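Local coordinates for conserved hypothetical protein (Deinococcus radiodurans, PDB 2G40) that may function in L-lactate utilization as a homodimeric member of the LutC/YkgG family, at residues A54-Q59 and D169-T174; A84-N89 and P159-C164; V95-P100 and R112-L117; D145-Q150 and E188-T193. All coordinates share one frame; numbering follows the deposited sequence.

In the fold
Two sheets organise this chain, a six-stranded parallel one and a four-stranded mixed one, and the contacts are spread over both. Interaction 1 sets helix 53-66 against strand 171-172, at one edge of the mixed sheet within this chain; interaction 4 lies at the other, 192-196, the centres about 22 Å apart. Interaction 2 packs helix 79-87 on strand 161-167 of the parallel sheet, and interaction 3, about 16 Å from it between centres, joins loops following strands 92-94 and 109-111. Along the chain, interaction 3 is nested within interaction 2 and that within interaction 1, while interaction 4 crosses interactions 1 and 2. Interactions 3 and 4 touch through G98 and A148, and both reach the second subunit.

Interaction 1. Residues A54-Q59 and D169-T174; sequences AEILHQ and DQIVQT
I56 and L57, on neighbouring positions of helix 53-66, both press against I171, and this is where the contact is tight. The closest approach is methyl to methyl: CD2 of L57 lies 3.4 Å from CD1 of I171, shorter than carbons usually come, with the two side chains crossing at about a right angle. Next to it the branch methyls meet, I56 CG2 to I171 CG2 at 3.6 Å, as the isoleucines slide past each other in opposite directions. In both, CG1 lies beside the backbone N and anti to the carbonyl carbon (chi1 -69° for I56 and -59° for I171), which leaves CG2 anti to the N. The longer CG1 arm of I56 carries CD1 to CB of Q173 at 3.8 Å, and that of I171 carries CD1 to L57. In fold terms, a helix near the start of the modelled chain packs against strand 171-172, an outermost strand of the four-stranded mixed sheet within this chain. V172 is hydrogen-bonded through its backbone to A135 and S137, and its side chain points away from the helix, onto V134 and I136. Toward Q59 and Q173 the packing slackens. The nearest pair there is Q59 OE1 to Q173 CG, at 4.2 Å, and the two amides look to other partners: Q59 OE1 bonds to S137 OG, and Q173 OE1 takes the backbone N of L51. Q173 reaches L51 on an extended chain that crosses I56 at about a right angle. E55 and H58 of the helix are exposed to solvent.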
loop_
_atom_site.group_PDB
_atom_site.type_symbol
_atom_site.label_atom_id
_atom_site.label_comp_id
_atom_site.label_asym_id
_atom_site.label_seq_id
_atom_site.Cartn_x
_atom_site.Cartn_y
_atom_site.Cartn_z
ATOM N N ALA A 54 21.147 -13.841 13.315
ATOM C CA ALA A 54 21.277 -12.906 14.435
ATOM C C ALA A 54 21.516 -11.468 13.964
ATOM O O ALA A 54 20.883 -10.542 14.458
ATOM C CB ALA A 54 22.373 -13.356 15.388
ATOM N N GLU A 55 22.426 -11.298 13.007
ATOM C CA GLU A 55 22.723 -9.992 12.407
ATOM C C GLU A 55 21.524 -9.397 11.677
ATOM O O GLU A 55 21.281 -8.181 11.726
ATOM C CB GLU A 55 23.879 -10.125 11.438
ATOM C CG GLU A 55 25.207 -10.408 12.092
ATOM C CD GLU A 55 26.274 -10.799 11.098
ATOM O OE1 GLU A 55 25.984 -11.522 10.122
ATOM O OE2 GLU A 55 27.437 -10.390 11.305
ATOM N N ILE A 56 20.769 -10.259 11.010
ATOM C CA ILE A 56 19.542 -9.851 10.336
ATOM C C ILE A 56 18.516 -9.302 11.345
ATOM O O ILE A 56 17.952 -8.236 11.130
ATOM C CB ILE A 56 18.946 -11.011 9.496
ATOM C CG1 ILE A 56 19.850 -11.307 8.302
ATOM C CG2 ILE A 56 17.539 -10.665 9.014
ATOM C CD1 ILE A 56 19.449 -12.577 7.560
ATOM N N LEU A 57 18.277 -10.042 12.429
ATOM C CA LEU A 57 17.364 -9.622 13.483
ATOM C C LEU A 57 17.792 -8.294 14.090
ATOM O O LEU A 57 16.982 -7.369 14.260
ATOM C CB LEU A 57 17.282 -10.709 14.561
ATOM C CG LEU A 57 16.452 -11.927 14.127
ATOM C CD1 LEU A 57 16.585 -13.065 15.110
ATOM C CD2 LEU A 57 14.987 -11.553 13.948
ATOM N N HIS A 58 19.083 -8.177 14.375
ATOM C CA HIS A 58 19.615 -6.942 14.937
ATOM C C HIS A 58 19.498 -5.793 13.959
ATOM O O HIS A 58 19.120 -4.698 14.327
ATOM C CB HIS A 58 21.063 -7.127 15.352
ATOM C CG HIS A 58 21.229 -8.005 16.550
ATOM N ND1 HIS A 58 22.448 -8.522 16.924
ATOM C CD2 HIS A 58 20.333 -8.451 17.463
ATOM C CE1 HIS A 58 22.295 -9.257 18.012
ATOM N NE2 HIS A 58 21.029 -9.203 18.376
ATOM N N GLN A 59 19.772 -6.056 12.696
ATOM C CA GLN A 59 19.582 -5.039 11.663
ATOM C C GLN A 59 18.134 -4.569 11.514
ATOM O O GLN A 59 17.872 -3.369 11.401
ATOM C CB GLN A 59 20.109 -5.577 10.337
ATOM C CG GLN A 59 19.962 -4.612 9.183
ATOM C CD GLN A 59 20.594 -5.162 7.955
ATOM O OE1 GLN A 59 20.100 -6.118 7.355
ATOM N NE2 GLN A 59 21.688 -4.573 7.568
ATOM N N ASP A 169 10.868 -16.033 11.231
ATOM C CA ASP A 169 11.090 -16.671 9.922
ATOM C C ASP A 169 10.539 -15.905 8.732
ATOM O O ASP A 169 10.734 -16.312 7.592
ATOM C CB ASP A 169 10.559 -18.116 9.909
ATOM C CG ASP A 169 9.043 -18.205 10.043
ATOM O OD1 ASP A 169 8.344 -17.186 9.920
ATOM O OD2 ASP A 169 8.546 -19.322 10.274
ATOM N N GLN A 170 9.858 -14.797 8.985
ATOM C CA GLN A 170 9.374 -13.934 7.918
ATOM C C GLN A 170 10.351 -12.802 7.622
ATOM O O GLN A 170 10.116 -11.997 6.720
ATOM C CB GLN A 170 8.028 -13.301 8.301
ATOM C CG GLN A 170 6.865 -14.244 8.251
ATOM C CD GLN A 170 5.599 -13.543 8.641
ATOM O OE1 GLN A 170 5.476 -13.065 9.758
ATOM N NE2 GLN A 170 4.651 -13.484 7.733
ATOM N N ILE A 171 11.419 -12.705 8.398
ATOM C CA ILE A 171 12.370 -11.627 8.201
ATOM C C ILE A 171 13.479 -12.117 7.266
ATOM O O ILE A 171 14.109 -13.128 7.540
ATOM C CB ILE A 171 12.976 -11.168 9.529
ATOM C CG1 ILE A 171 11.874 -10.696 10.487
ATOM C CG2 ILE A 171 14.004 -10.090 9.267
ATOM C CD1 ILE A 171 12.332 -10.641 11.952
ATOM N N VAL A 172 13.695 -11.407 6.168
ATOM C CA VAL A 172 14.769 -11.719 5.232
ATOM C C VAL A 172 15.695 -10.534 5.211
ATOM O O VAL A 172 15.340 -9.455 5.680
ATOM C CB VAL A 172 14.244 -12.022 3.788
ATOM C CG1 VAL A 172 13.295 -13.200 3.830
ATOM C CG2 VAL A 172 13.568 -10.797 3.163
ATOM N N GLN A 173 16.884 -10.728 4.674
ATOM C CA GLN A 173 17.873 -9.667 4.698
ATOM C C GLN A 173 17.612 -8.599 3.652
ATOM O O GLN A 173 17.624 -7.401 3.957
ATOM C CB GLN A 173 19.269 -10.237 4.517
ATOM C CG GLN A 173 20.322 -9.157 4.406
ATOM C CD GLN A 173 21.693 -9.703 4.195
ATOM O OE1 GLN A 173 21.933 -10.907 4.336
ATOM N NE2 GLN A 173 22.621 -8.816 3.845
ATOM N N THR A 174 17.414 -9.026 2.410
ATOM C CA THR A 174 17.455 -8.113 1.284
ATOM C C THR A 174 16.078 -7.890 0.674
ATOM O O THR A 174 15.192 -8.747 0.759
ATOM C CB THR A 174 18.375 -8.667 0.186
ATOM O OG1 THR A 174 17.843 -9.921 -0.273
ATOM C CG2 THR A 174 19.798 -8.868 0.719
#

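Interaction 2. Residues A84-N89 and P159-C164; sequences AKALGN and PDFHIC
A86 and I163 mark the closest backbone approach, 7.6 Å between CA atoms, where the last turn of helix 79-87 passes over strand 161-167. The helix ends at L87, and G88 then leaves helical geometry with a phi of 59°, its N still bonding back to A84 O. F161 and I163, two apart on the strand, both point toward the helix. CD1 of I163 is the shared tip: it meets CB of A86 at 3.9 Å and CD2 of L87 at 3.7 Å, the leucine crossing the isoleucine at about a right angle. F161 makes its contact with the rim of the ring. With CG anti to the backbone N (chi1 177°), the ring extends to the helix end, where CE2 lies 3.4 Å from the carbonyl O of A86, near the ring plane. One face of the same ring is covered by CG1 of I163, and R217 adds a cation-pi contact. L87 also packs on V93 and A127, and A86 on Q219. Helices packed in this way on a parallel sheet, with aliphatic and aromatic side chains between, are characteristic of a Rossmann-like alpha/beta fold, consistent with the NADP_Rossmann clan of the LUD domain.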
loop_
_atom_site.group_PDB
_atom_site.type_symbol
_atom_site.label_atom_id
_atom_site.label_comp_id
_atom_site.label_asym_id
_atom_site.label_seq_id
_atom_site.Cartn_x
_atom_site.Cartn_y
_atom_site.Cartn_z
ATOM N N ALA A 84 -0.950 -7.402 24.428
ATOM C CA ALA A 84 -1.679 -6.751 25.519
ATOM C C ALA A 84 -0.907 -5.592 26.122
ATOM O O ALA A 84 -1.476 -4.525 26.360
ATOM C CB ALA A 84 -2.042 -7.749 26.590
ATOM N N LYS A 85 0.388 -5.790 26.335
ATOM C CA LYS A 85 1.232 -4.763 26.891
ATOM C C LYS A 85 1.303 -3.558 25.941
ATOM O O LYS A 85 1.181 -2.424 26.378
ATOM C CB LYS A 85 2.626 -5.319 27.187
ATOM C CG LYS A 85 3.525 -4.372 27.902
ATOM C CD LYS A 85 4.846 -5.051 28.229
ATOM C CE LYS A 85 5.801 -4.111 28.930
ATOM N NZ LYS A 85 5.903 -2.811 28.212
ATOM N N ALA A 86 1.439 -3.816 24.641
ATOM C CA ALA A 86 1.483 -2.755 23.618
ATOM C C ALA A 86 0.228 -1.883 23.563
ATOM O O ALA A 86 0.323 -0.673 23.334
ATOM C CB ALA A 86 1.730 -3.364 22.255
ATOM N N LEU A 87 -0.934 -2.497 23.745
ATOM C CA LEU A 87 -2.209 -1.766 23.798
ATOM C C LEU A 87 -2.401 -0.898 25.030
ATOM O O LEU A 87 -3.113 0.111 24.981
ATOM C CB LEU A 87 -3.371 -2.749 23.771
ATOM C CG LEU A 87 -3.613 -3.401 22.431
ATOM C CD1 LEU A 87 -4.591 -4.542 22.666
ATOM C CD2 LEU A 87 -4.168 -2.381 21.445
ATOM N N GLY A 88 -1.816 -1.313 26.151
ATOM C CA GLY A 88 -1.978 -0.585 27.406
ATOM C C GLY A 88 -3.430 -0.493 27.814
ATOM O O GLY A 88 -4.137 -1.498 27.845
ATOM N N ASN A 89 -3.882 0.729 28.091
ATOM C CA ASN A 89 -5.250 0.960 28.566
ATOM C C ASN A 89 -6.203 1.385 27.442
ATOM O O ASN A 89 -7.392 1.583 27.678
ATOM C CB ASN A 89 -5.258 1.969 29.732
ATOM C CG ASN A 89 -4.433 3.215 29.444
ATOM N N PRO A 159 -6.640 3.433 11.187
ATOM C CA PRO A 159 -6.344 3.539 12.617
ATOM C C PRO A 159 -4.957 4.146 12.867
ATOM O O PRO A 159 -4.078 4.046 12.018
ATOM C CB PRO A 159 -6.376 2.077 13.095
ATOM C CG PRO A 159 -7.191 1.373 12.059
ATOM C CD PRO A 159 -6.805 2.035 10.785
ATOM N N ASP A 160 -4.765 4.753 14.025
ATOM C CA ASP A 160 -3.551 5.533 14.268
ATOM C C ASP A 160 -2.398 4.765 14.885
ATOM O O ASP A 160 -1.302 5.301 14.996
ATOM C CB ASP A 160 -3.899 6.698 15.153
ATOM C CG ASP A 160 -2.911 7.841 15.037
ATOM O OD1 ASP A 160 -2.454 8.151 13.919
ATOM O OD2 ASP A 160 -2.631 8.447 16.076
ATOM N N PHE A 161 -2.635 3.524 15.290
ATOM C CA PHE A 161 -1.653 2.712 15.972
ATOM C C PHE A 161 -1.747 1.318 15.401
ATOM O O PHE A 161 -2.811 0.720 15.432
ATOM C CB PHE A 161 -1.940 2.683 17.472
ATOM C CG PHE A 161 -1.020 1.795 18.297
ATOM C CD1 PHE A 161 0.281 1.520 17.922
ATOM C CD2 PHE A 161 -1.484 1.275 19.495
ATOM C CE1 PHE A 161 1.111 0.718 18.720
ATOM C CE2 PHE A 161 -0.664 0.484 20.293
ATOM C CZ PHE A 161 0.618 0.214 19.914
ATOM N N HIS A 162 -0.644 0.857 14.800
ATOM C CA HIS A 162 -0.550 -0.446 14.155
ATOM C C HIS A 162 0.380 -1.279 15.017
ATOM O O HIS A 162 1.492 -0.858 15.332
ATOM C CB HIS A 162 0.020 -0.254 12.743
ATOM C CG HIS A 162 0.119 -1.500 11.913
ATOM N ND1 HIS A 162 0.776 -1.521 10.705
ATOM C CD2 HIS A 162 -0.348 -2.757 12.111
ATOM C CE1 HIS A 162 0.711 -2.736 10.190
ATOM N NE2 HIS A 162 0.042 -3.510 11.029
ATOM N N ILE A 163 -0.123 -2.422 15.453
ATOM C CA ILE A 163 0.668 -3.465 16.081
ATOM C C ILE A 163 0.838 -4.575 15.054
ATOM O O ILE A 163 -0.136 -5.220 14.650
ATOM C CB ILE A 163 0.000 -4.062 17.319
ATOM C CG1 ILE A 163 -0.280 -2.957 18.359
ATOM C CG2 ILE A 163 0.903 -5.143 17.916
ATOM C CD1 ILE A 163 -1.123 -3.411 19.552
ATOM N N CYS A 164 2.077 -4.784 14.628
ATOM C CA CYS A 164 2.353 -5.704 13.549
ATOM C C CYS A 164 3.240 -6.831 14.052
ATOM O O CYS A 164 4.367 -6.602 14.524
ATOM C CB CYS A 164 3.035 -4.955 12.413
ATOM S SG CYS A 164 3.380 -6.002 11.040
#

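Interaction 3. Residues V95-P100 and R112-L117; sequences VPAGIP and RDEPPL
R112 reaches across to the 95-100 loop and touches V95 in two ways, by a hydrogen bond and by packing. The hydrogen bond runs from NH1 to the carbonyl O of V95, 3.1 Å with an N-H...O angle of 144°. NH1 sits well above the carbonyl plane, 61° out of it. A bend at chi2 (-63°) folds the arginine chain back to this position. The apolar part is the isopropyl group of V95, whose CB lies over one face of the guanidinium and whose CG1 comes 3.2 Å from NH1. Further along, the CB of A97 faces the carboxylate of E114, 4.0 Å from OE1.

Water makes further bridges. One water donates to V95 O and E114 OE1 and accepts from D113 N, 2.7 Å away; a second takes A97 N and gives to E114 OE2. A third accepts from R112 NH1 at 2.8 Å and donates to A97 O and I99 O, both within the type I turn from P96 to I99. Replacing R112 by an alanine would probably cost V95 O its donor from the arginine, though a water still serves it, and leave that third water without its link to the 112-117 loop. Within the latter loop D113 OD1 takes the N of L117 at 2.8 Å, and OD2 pairs with R152; P116 packs on V212 of the second subunit.

The two loops follow adjacent parallel strands, 92-94 and 109-111. The R112-V95 bond and three waters continue to link them beyond the strand ends, through a polar, partly exposed joint in which the arginine and the glutamate both work mainly on backbone groups or water.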
loop_
_atom_site.group_PDB
_atom_site.type_symbol
_atom_site.label_atom_id
_atom_site.label_comp_id
_atom_site.label_asym_id
_atom_site.label_seq_id
_atom_site.Cartn_x
_atom_site.Cartn_y
_atom_site.Cartn_z
ATOM N N VAL A 95 -9.146 -6.547 14.786
ATOM C CA VAL A 95 -8.510 -7.850 14.668
ATOM C C VAL A 95 -9.004 -8.520 13.392
ATOM O O VAL A 95 -10.150 -8.948 13.327
ATOM C CB VAL A 95 -8.802 -8.734 15.913
ATOM C CG1 VAL A 95 -8.103 -10.087 15.819
ATOM C CG2 VAL A 95 -8.317 -8.026 17.170
ATOM N N PRO A 96 -8.149 -8.577 12.363
ATOM C CA PRO A 96 -8.465 -9.334 11.155
ATOM C C PRO A 96 -8.813 -10.788 11.465
ATOM O O PRO A 96 -8.280 -11.386 12.401
ATOM C CB PRO A 96 -7.160 -9.285 10.364
ATOM C CG PRO A 96 -6.496 -8.022 10.818
ATOM C CD PRO A 96 -6.832 -7.931 12.267
ATOM N N ALA A 97 -9.713 -11.338 10.659
ATOM C CA ALA A 97 -10.309 -12.654 10.881
ATOM C C ALA A 97 -9.271 -13.773 11.023
ATOM O O ALA A 97 -9.487 -14.759 11.737
ATOM C CB ALA A 97 -11.311 -12.969 9.724
ATOM N N GLY A 98 -8.134 -13.624 10.359
ATOM C CA GLY A 98 -7.106 -14.662 10.358
ATOM C C GLY A 98 -6.093 -14.594 11.471
ATOM O O GLY A 98 -5.151 -15.398 11.511
ATOM N N ILE A 99 -6.245 -13.639 12.385
ATOM C CA ILE A 99 -5.353 -13.580 13.543
ATOM C C ILE A 99 -5.645 -14.806 14.404
ATOM O O ILE A 99 -6.803 -15.032 14.755
ATOM C CB ILE A 99 -5.593 -12.280 14.349
ATOM C CG1 ILE A 99 -5.054 -11.068 13.578
ATOM C CG2 ILE A 99 -5.004 -12.363 15.761
ATOM C CD1 ILE A 99 -3.549 -11.017 13.427
ATOM N N PRO A 100 -4.613 -15.609 14.742
ATOM C CA PRO A 100 -4.914 -16.754 15.604
ATOM C C PRO A 100 -5.527 -16.354 16.951
ATOM O O PRO A 100 -5.021 -15.475 17.624
ATOM C CB PRO A 100 -3.553 -17.433 15.793
ATOM C CG PRO A 100 -2.695 -16.921 14.683
ATOM C CD PRO A 100 -3.199 -15.564 14.332
ATOM N N ARG A 112 -14.140 -6.449 14.951
ATOM C CA ARG A 112 -14.020 -7.281 13.784
ATOM C C ARG A 112 -14.510 -6.490 12.587
ATOM O O ARG A 112 -15.320 -5.562 12.720
ATOM C CB ARG A 112 -14.816 -8.572 13.956
ATOM C CG ARG A 112 -14.328 -9.445 15.107
ATOM C CD ARG A 112 -12.914 -9.920 14.865
ATOM N NE ARG A 112 -12.577 -10.971 15.798
ATOM C CZ ARG A 112 -11.539 -11.791 15.677
ATOM N NH1 ARG A 112 -10.688 -11.658 14.669
ATOM N NH2 ARG A 112 -11.344 -12.732 16.591
ATOM N N ASP A 113 -13.972 -6.849 11.427
ATOM C CA ASP A 113 -14.216 -6.141 10.191
ATOM C C ASP A 113 -15.236 -6.854 9.321
ATOM O O ASP A 113 -15.228 -6.689 8.110
ATOM C CB ASP A 113 -12.915 -5.998 9.406
ATOM C CG ASP A 113 -13.021 -4.958 8.332
ATOM O OD1 ASP A 113 -13.661 -3.919 8.604
ATOM O OD2 ASP A 113 -12.470 -5.186 7.227
ATOM N N GLU A 114 -16.088 -7.656 9.953
ATOM C CA GLU A 114 -17.215 -8.288 9.290
ATOM C C GLU A 114 -18.450 -7.992 10.143
ATOM O O GLU A 114 -18.548 -8.491 11.268
ATOM C CB GLU A 114 -16.971 -9.807 9.167
ATOM C CG GLU A 114 -15.772 -10.223 8.280
ATOM C CD GLU A 114 -14.396 -10.166 8.972
ATOM O OE1 GLU A 114 -14.294 -10.413 10.202
ATOM O OE2 GLU A 114 -13.399 -9.895 8.264
ATOM N N PRO A 115 -19.379 -7.132 9.656
ATOM C CA PRO A 115 -19.335 -6.394 8.386
ATOM C C PRO A 115 -18.262 -5.305 8.428
ATOM O O PRO A 115 -17.792 -4.951 9.518
ATOM C CB PRO A 115 -20.735 -5.795 8.277
ATOM C CG PRO A 115 -21.206 -5.671 9.705
ATOM C CD PRO A 115 -20.591 -6.822 10.433
ATOM N N PRO A 116 -17.898 -4.745 7.265
ATOM C CA PRO A 116 -16.756 -3.859 7.233
ATOM C C PRO A 116 -16.943 -2.651 8.134
ATOM O O PRO A 116 -18.031 -2.063 8.174
ATOM C CB PRO A 116 -16.660 -3.441 5.758
ATOM C CG PRO A 116 -17.399 -4.456 5.027
ATOM C CD PRO A 116 -18.519 -4.872 5.937
ATOM N N LEU A 117 -15.904 -2.325 8.892
ATOM C CA LEU A 117 -15.942 -1.174 9.773
ATOM C C LEU A 117 -15.968 0.108 8.945
ATOM O O LEU A 117 -15.219 0.240 7.994
ATOM C CB LEU A 117 -14.708 -1.171 10.677
ATOM C CG LEU A 117 -14.594 -2.365 11.644
ATOM C CD1 LEU A 117 -13.211 -2.515 12.109
ATOM C CD2 LEU A 117 -15.529 -2.190 12.832
HETATM O O HOH W 1 -12.152 -8.889 11.397
HETATM O O HOH W 2 -10.802 -9.285 8.480
HETATM O O HOH W 3 -9.138 -14.015 14.786
#

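Interaction 4. Residues D145-Q150 and E188-T193; sequences DHRADQ and EGRPLT
A salt-bridge network of D145, R147, E188 and R190 joins the loop after strand 141-144 to the segment leading into strand 192-196, an outermost strand of the mixed sheet within this chain, which pairs antiparallel with the second subunit through L192. NE of R147 bonds to D145 OD2 at 2.7 Å, while NH2 makes a weak, bent bond (124°) to E188 OE1. R190 NE also reaches that oxygen, at 2.8 Å, and lies over the centre of the R147 guanidinium, 3.0 Å above its plane. The two guanidinium planes are 45° apart, and the like charges are probably offset by the two carboxylates. With R147 cut back to an alanine, D145 OD2 and E188 OE1 would each probably lose a cationic partner. S185 OG bonds both R147 NH2 and D145 OD2. Q150 OE1 accepts from the backbone N of both D145 and H146, tying the loop together. Apolar contact comes from CB of D145 on CD2 of L192 at 3.6 Å. H146 points toward the 188-193 segment, its side chain crossing that of T193 at about a right angle, with NE2 2.7 Å from T193 OG1 in a nearly straight hydrogen bond (165°).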
loop_
_atom_site.group_PDB
_atom_site.type_symbol
_atom_site.label_atom_id
_atom_site.label_comp_id
_atom_site.label_asym_id
_atom_site.label_seq_id
_atom_site.Cartn_x
_atom_site.Cartn_y
_atom_site.Cartn_z
ATOM N N ASP A 145 0.428 -8.175 2.462
ATOM C CA ASP A 145 -0.295 -8.613 1.273
ATOM C C ASP A 145 -1.789 -8.825 1.533
ATOM O O ASP A 145 -2.489 -9.329 0.671
ATOM C CB ASP A 145 0.356 -9.846 0.614
ATOM C CG ASP A 145 0.246 -11.115 1.455
ATOM O OD1 ASP A 145 -0.278 -11.069 2.582
ATOM O OD2 ASP A 145 0.731 -12.154 0.983
ATOM N N HIS A 146 -2.254 -8.432 2.716
ATOM C CA HIS A 146 -3.679 -8.252 2.999
ATOM C C HIS A 146 -4.466 -9.535 2.946
ATOM O O HIS A 146 -5.628 -9.549 2.592
ATOM C CB HIS A 146 -4.196 -7.126 2.099
ATOM C CG HIS A 146 -3.462 -5.849 2.347
ATOM N ND1 HIS A 146 -3.598 -5.150 3.528
ATOM C CD2 HIS A 146 -2.506 -5.206 1.635
ATOM C CE1 HIS A 146 -2.790 -4.107 3.510
ATOM N NE2 HIS A 146 -2.134 -4.108 2.365
ATOM N N ARG A 147 -3.772 -10.613 3.297
ATOM C CA ARG A 147 -4.385 -11.889 3.550
ATOM C C ARG A 147 -5.168 -11.801 4.861
ATOM O O ARG A 147 -5.290 -10.718 5.472
ATOM C CB ARG A 147 -3.315 -12.964 3.538
ATOM C CG ARG A 147 -2.823 -13.263 2.126
ATOM C CD ARG A 147 -1.607 -14.139 2.171
ATOM N NE ARG A 147 -0.962 -14.303 0.877
ATOM C CZ ARG A 147 -1.326 -15.174 -0.062
ATOM N NH1 ARG A 147 -2.369 -15.974 0.114
ATOM N NH2 ARG A 147 -0.655 -15.226 -1.210
ATOM N N ALA A 148 -5.729 -12.916 5.284
ATOM C CA ALA A 148 -6.753 -12.892 6.335
ATOM C C ALA A 148 -6.226 -12.366 7.669
ATOM O O ALA A 148 -6.995 -11.785 8.428
ATOM C CB ALA A 148 -7.342 -14.289 6.518
ATOM N N ASP A 149 -4.935 -12.572 7.953
ATOM C CA ASP A 149 -4.323 -12.099 9.207
ATOM C C ASP A 149 -3.875 -10.632 9.147
ATOM O O ASP A 149 -3.291 -10.132 10.085
ATOM C CB ASP A 149 -3.151 -12.989 9.642
ATOM C CG ASP A 149 -1.958 -12.944 8.664
ATOM O OD1 ASP A 149 -2.114 -12.492 7.514
ATOM O OD2 ASP A 149 -0.858 -13.408 9.050
ATOM N N GLN A 150 -4.167 -9.958 8.038
ATOM C CA GLN A 150 -3.775 -8.592 7.818
ATOM C C GLN A 150 -4.946 -7.689 7.484
ATOM O O GLN A 150 -4.955 -6.500 7.828
ATOM C CB GLN A 150 -2.785 -8.564 6.669
ATOM C CG GLN A 150 -1.480 -9.187 7.022
ATOM C CD GLN A 150 -0.756 -9.574 5.790
ATOM O OE1 GLN A 150 -0.307 -8.714 5.053
ATOM N NE2 GLN A 150 -0.687 -10.861 5.522
ATOM N N GLU A 188 -0.976 -13.417 -7.913
ATOM C CA GLU A 188 -2.384 -13.602 -7.537
ATOM C C GLU A 188 -3.234 -12.339 -7.606
ATOM O O GLU A 188 -4.469 -12.397 -7.476
ATOM C CB GLU A 188 -2.475 -14.148 -6.108
ATOM C CG GLU A 188 -2.333 -15.647 -6.015
ATOM C CD GLU A 188 -1.983 -16.116 -4.618
ATOM O OE1 GLU A 188 -2.299 -15.401 -3.637
ATOM O OE2 GLU A 188 -1.406 -17.209 -4.512
ATOM N N GLY A 189 -2.584 -11.198 -7.810
ATOM C CA GLY A 189 -3.273 -9.931 -7.863
ATOM C C GLY A 189 -3.545 -9.322 -6.503
ATOM O O GLY A 189 -4.336 -8.366 -6.394
ATOM N N ARG A 190 -2.892 -9.829 -5.456
ATOM C CA ARG A 190 -3.108 -9.271 -4.131
ATOM C C ARG A 190 -2.362 -7.958 -4.055
ATOM O O ARG A 190 -1.248 -7.844 -4.557
ATOM C CB ARG A 190 -2.588 -10.173 -3.036
ATOM C CG ARG A 190 -3.320 -11.482 -2.918
ATOM C CD ARG A 190 -2.821 -12.275 -1.747
ATOM N NE ARG A 190 -3.401 -13.611 -1.780
ATOM C CZ ARG A 190 -4.620 -13.917 -1.355
ATOM N NH1 ARG A 190 -5.410 -12.990 -0.857
ATOM N NH2 ARG A 190 -5.046 -15.172 -1.418
ATOM N N PRO A 191 -2.970 -6.967 -3.410
ATOM C CA PRO A 191 -2.267 -5.714 -3.194
ATOM C C PRO A 191 -1.161 -5.863 -2.182
ATOM O O PRO A 191 -1.266 -6.678 -1.253
ATOM C CB PRO A 191 -3.352 -4.808 -2.627
ATOM C CG PRO A 191 -4.312 -5.767 -1.969
ATOM C CD PRO A 191 -4.329 -6.956 -2.825
ATOM N N LEU A 192 -0.117 -5.063 -2.344
ATOM C CA LEU A 192 0.959 -5.033 -1.353
ATOM C C LEU A 192 1.101 -3.650 -0.806
ATOM O O LEU A 192 0.992 -2.669 -1.543
ATOM C CB LEU A 192 2.301 -5.432 -1.941
ATOM C CG LEU A 192 2.453 -6.747 -2.688
ATOM C CD1 LEU A 192 3.890 -6.859 -3.088
ATOM C CD2 LEU A 192 2.053 -7.940 -1.860
ATOM N N THR A 193 1.375 -3.583 0.485
ATOM C CA THR A 193 1.652 -2.331 1.147
ATOM C C THR A 193 3.018 -2.504 1.797
ATOM O O THR A 193 3.206 -3.389 2.612
ATOM C CB THR A 193 0.560 -2.025 2.181
ATOM O OG1 THR A 193 -0.727 -2.020 1.533
ATOM C CG2 THR A 193 0.831 -0.736 2.853
HETATM O O HOH W 4 -4.822 -10.215 -0.407
HETATM O O HOH W 5 -2.635 -17.998 -2.082
#